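Local coordinates for mycobacterial cidal antitoxin MbcA (Mycobacterium tuberculosis, PDB 6FKG), which neutralises its cognate toxin MbcT, an NAD+ phosphorylase, by blocking access to the toxin active site, at residues C[59-64]-C[101-106]. Sequence-based numbering, arbitrary orientation.
Sequences AYVADA and RVLALI
Val61 faces Leu103, and one turn on Ala64 faces Ile106, across two helical segments that run side by side in the same direction. Their axes lie 9° from parallel and approach to 9.9 Å, and the CA atoms of Val61 and Leu103 are 6.2 Å apart. No hydrogen bond joins the segments; the join is van der Waals packing of methyl groups against side chains and backbone.

Leu103 projects a branched end across the gap. Its CG stands anti to the carbonyl carbon (chi1 -67°), and CD1 continues the extended chain toward Tyr60 CB. The second branch, CD2, turns against 59-64, where it lies 3.7 Å from Ala64 CB and 3.8 Å from Val61 CA. Alanine suits position 64 because its single methyl points at the partner helix yet lets Leu103 and Ile106 come close to the backbone. Ile106 uses both branches: CG2 settles 3.5 Å from Ala64 O, and CD1, at the end of the longer branch, approaches Val61 O at 3.9 Å. The two beta-branched valines meet at about a right angle, methyl against methyl, with Val61 CG1 3.8 Å from Val102 CG1; their short side chains suit so close a meeting, and Val61 CG2 also lies near Leu103 CD2.

The contact thus ties helix 52-65 to helix 99-110 in the all-helical core of the antitoxin. Helix 71-78 adds Met78 against Val61 and Trp77 against Val102 and Ile106, and helix 90-95 brings Val94 to Val61 and Leu93 to Val102. At the border, the Tyr60 hydroxyl hydrogen-bonds to His133 of an MbcT chain, and Leu103 packs on Arg43 of a second MbcT chain, so both joined helices also meet toxin.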
ATOM      1  N   ALA C  59      -1.944  18.351  24.054  1.00 32.37           N
ATOM      2  CA  ALA C  59      -2.759  19.237  24.887  1.00 29.61           C
ATOM      3  C   ALA C  59      -4.147  18.638  25.153  1.00 30.87           C
ATOM      4  O   ALA C  59      -4.628  18.677  26.292  1.00 30.79           O
ATOM      5  CB  ALA C  59      -2.879  20.636  24.238  1.00 31.33           C
ATOM      6  N   TYR C  60      -4.790  18.072  24.125  1.00 32.03           N
ATOM      7  CA  TYR C  60      -6.044  17.334  24.348  1.00 30.88           C
ATOM      8  C   TYR C  60      -5.897  16.307  25.462  1.00 30.28           C
ATOM      9  O   TYR C  60      -6.733  16.212  26.362  1.00 30.68           O
ATOM     10  CB  TYR C  60      -6.502  16.571  23.108  1.00 26.01           C
ATOM     11  CG  TYR C  60      -6.922  17.417  21.926  1.00 30.28           C
ATOM     12  CD1 TYR C  60      -7.270  18.755  22.074  1.00 32.57           C
ATOM     13  CD2 TYR C  60      -6.945  16.868  20.652  1.00 31.43           C
ATOM     14  CE1 TYR C  60      -7.647  19.522  20.974  1.00 34.26           C
ATOM     15  CE2 TYR C  60      -7.315  17.619  19.553  1.00 37.38           C
ATOM     16  CZ  TYR C  60      -7.661  18.943  19.714  1.00 39.65           C
ATOM     17  OH  TYR C  60      -8.023  19.670  18.598  1.00 41.08           O
ATOM     18  N   VAL C  61      -4.851  15.498  25.349  1.00 28.55           N
ATOM     19  CA  VAL C  61      -4.656  14.396  26.277  1.00 28.22           C
ATOM     20  C   VAL C  61      -4.359  14.902  27.684  1.00 31.23           C
ATOM     21  O   VAL C  61      -4.920  14.397  28.661  1.00 28.88           O
ATOM     22  CB  VAL C  61      -3.535  13.465  25.790  1.00 27.65           C
ATOM     23  CG1 VAL C  61      -3.123  12.527  26.887  1.00 28.30           C
ATOM     24  CG2 VAL C  61      -4.025  12.659  24.573  1.00 26.85           C
ATOM     25  N   ALA C  62      -3.483  15.902  27.785  1.00 29.98           N
ATOM     26  CA  ALA C  62      -3.143  16.470  29.085  1.00 28.77           C
ATOM     27  C   ALA C  62      -4.382  17.027  29.790  1.00 32.91           C
ATOM     28  O   ALA C  62      -4.587  16.801  30.986  1.00 32.31           O
ATOM     29  CB  ALA C  62      -2.114  17.551  28.927  1.00 27.36           C
ATOM     30  N   ASP C  63      -5.197  17.772  29.055  1.00 29.42           N
ATOM     31  CA  ASP C  63      -6.397  18.342  29.644  1.00 33.12           C
ATOM     32  C   ASP C  63      -7.393  17.253  30.037  1.00 33.49           C
ATOM     33  O   ASP C  63      -7.996  17.331  31.106  1.00 33.25           O
ATOM     34  CB  ASP C  63      -7.051  19.333  28.689  1.00 38.97           C
ATOM     35  CG  ASP C  63      -6.451  20.721  28.793  1.00 49.43           C
ATOM     36  OD1 ASP C  63      -5.738  20.999  29.787  1.00 45.59           O
ATOM     37  OD2 ASP C  63      -6.696  21.531  27.878  1.00 59.95           O
ATOM     38  N   ALA C  64      -7.562  16.244  29.186  1.00 29.77           N
ATOM     39  CA  ALA C  64      -8.503  15.154  29.477  1.00 30.20           C
ATOM     40  C   ALA C  64      -8.055  14.379  30.719  1.00 28.42           C
ATOM     41  O   ALA C  64      -8.859  14.043  31.599  1.00 29.76           O
ATOM     42  CB  ALA C  64      -8.626  14.212  28.294  1.00 32.54           C
ATOM     43  N   ARG C 101      -6.948   6.832  20.905  1.00 28.49           N
ATOM     44  CA  ARG C 101      -7.042   5.658  21.774  1.00 29.71           C
ATOM     45  C   ARG C 101      -6.790   6.049  23.217  1.00 28.73           C
ATOM     46  O   ARG C 101      -7.420   5.522  24.141  1.00 29.22           O
ATOM     47  CB  ARG C 101      -6.036   4.574  21.349  1.00 34.50           C
ATOM     48  CG  ARG C 101      -6.068   3.308  22.230  1.00 38.73           C
ATOM     49  CD  ARG C 101      -6.923   2.227  21.602  1.00 39.43           C
ATOM     50  NE  ARG C 101      -7.154   1.066  22.463  1.00 37.40           N
ATOM     51  CZ  ARG C 101      -6.248   0.127  22.742  1.00 50.78           C
ATOM     52  NH1 ARG C 101      -5.010   0.204  22.248  1.00 41.84           N
ATOM     53  NH2 ARG C 101      -6.575  -0.890  23.538  1.00 46.86           N
ATOM     54  N   VAL C 102      -5.837   6.957  23.416  1.00 29.24           N
ATOM     55  CA  VAL C 102      -5.535   7.455  24.755  1.00 27.29           C
ATOM     56  C   VAL C 102      -6.731   8.213  25.347  1.00 28.20           C
ATOM     57  O   VAL C 102      -7.084   8.032  26.510  1.00 29.12           O
ATOM     58  CB  VAL C 102      -4.290   8.371  24.740  1.00 27.98           C
ATOM     59  CG1 VAL C 102      -3.994   8.879  26.145  1.00 27.99           C
ATOM     60  CG2 VAL C 102      -3.085   7.623  24.152  1.00 27.53           C
ATOM     61  N   LEU C 103      -7.352   9.079  24.552  1.00 30.60           N
ATOM     62  CA  LEU C 103      -8.561   9.775  24.993  1.00 25.84           C
ATOM     63  C   LEU C 103      -9.688   8.797  25.324  1.00 26.73           C
ATOM     64  O   LEU C 103     -10.457   9.019  26.276  1.00 28.25           O
ATOM     65  CB  LEU C 103      -9.049  10.763  23.923  1.00 31.07           C
ATOM     66  CG  LEU C 103      -8.122  11.960  23.657  1.00 35.35           C
ATOM     67  CD1 LEU C 103      -8.726  12.876  22.575  1.00 33.37           C
ATOM     68  CD2 LEU C 103      -7.859  12.737  24.954  1.00 27.51           C
ATOM     69  N   ALA C 104      -9.799   7.730  24.536  1.00 26.77           N
ATOM     70  CA  ALA C 104     -10.833   6.730  24.783  1.00 29.90           C
ATOM     71  C   ALA C 104     -10.570   6.020  26.118  1.00 29.24           C
ATOM     72  O   ALA C 104     -11.501   5.825  26.922  1.00 27.22           O
ATOM     73  CB  ALA C 104     -10.914   5.719  23.615  1.00 28.47           C
ATOM     74  N   LEU C 105      -9.312   5.656  26.377  1.00 25.18           N
ATOM     75  CA  LEU C 105      -8.973   5.060  27.680  1.00 28.04           C
ATOM     76  C   LEU C 105      -9.310   6.027  28.842  1.00 31.18           C
ATOM     77  O   LEU C 105      -9.893   5.623  29.841  1.00 30.26           O
ATOM     78  CB  LEU C 105      -7.490   4.651  27.734  1.00 26.90           C
ATOM     79  CG  LEU C 105      -6.978   4.185  29.110  1.00 27.98           C
ATOM     80  CD1 LEU C 105      -7.842   3.072  29.674  1.00 28.80           C
ATOM     81  CD2 LEU C 105      -5.521   3.730  29.039  1.00 31.32           C
ATOM     82  N   ILE C 106      -8.981   7.308  28.701  1.00 27.92           N
ATOM     83  CA  ILE C 106      -9.295   8.290  29.746  1.00 31.18           C
ATOM     84  C   ILE C 106     -10.804   8.377  29.990  1.00 29.13           C
ATOM     85  O   ILE C 106     -11.271   8.440  31.135  1.00 28.48           O
ATOM     86  CB  ILE C 106      -8.695   9.667  29.382  1.00 31.90           C
ATOM     87  CG1 ILE C 106      -7.166   9.584  29.486  1.00 34.26           C
ATOM     88  CG2 ILE C 106      -9.261  10.787  30.260  1.00 27.75           C
ATOM     89  CD1 ILE C 106      -6.426  10.751  28.787  1.00 35.67           C
TER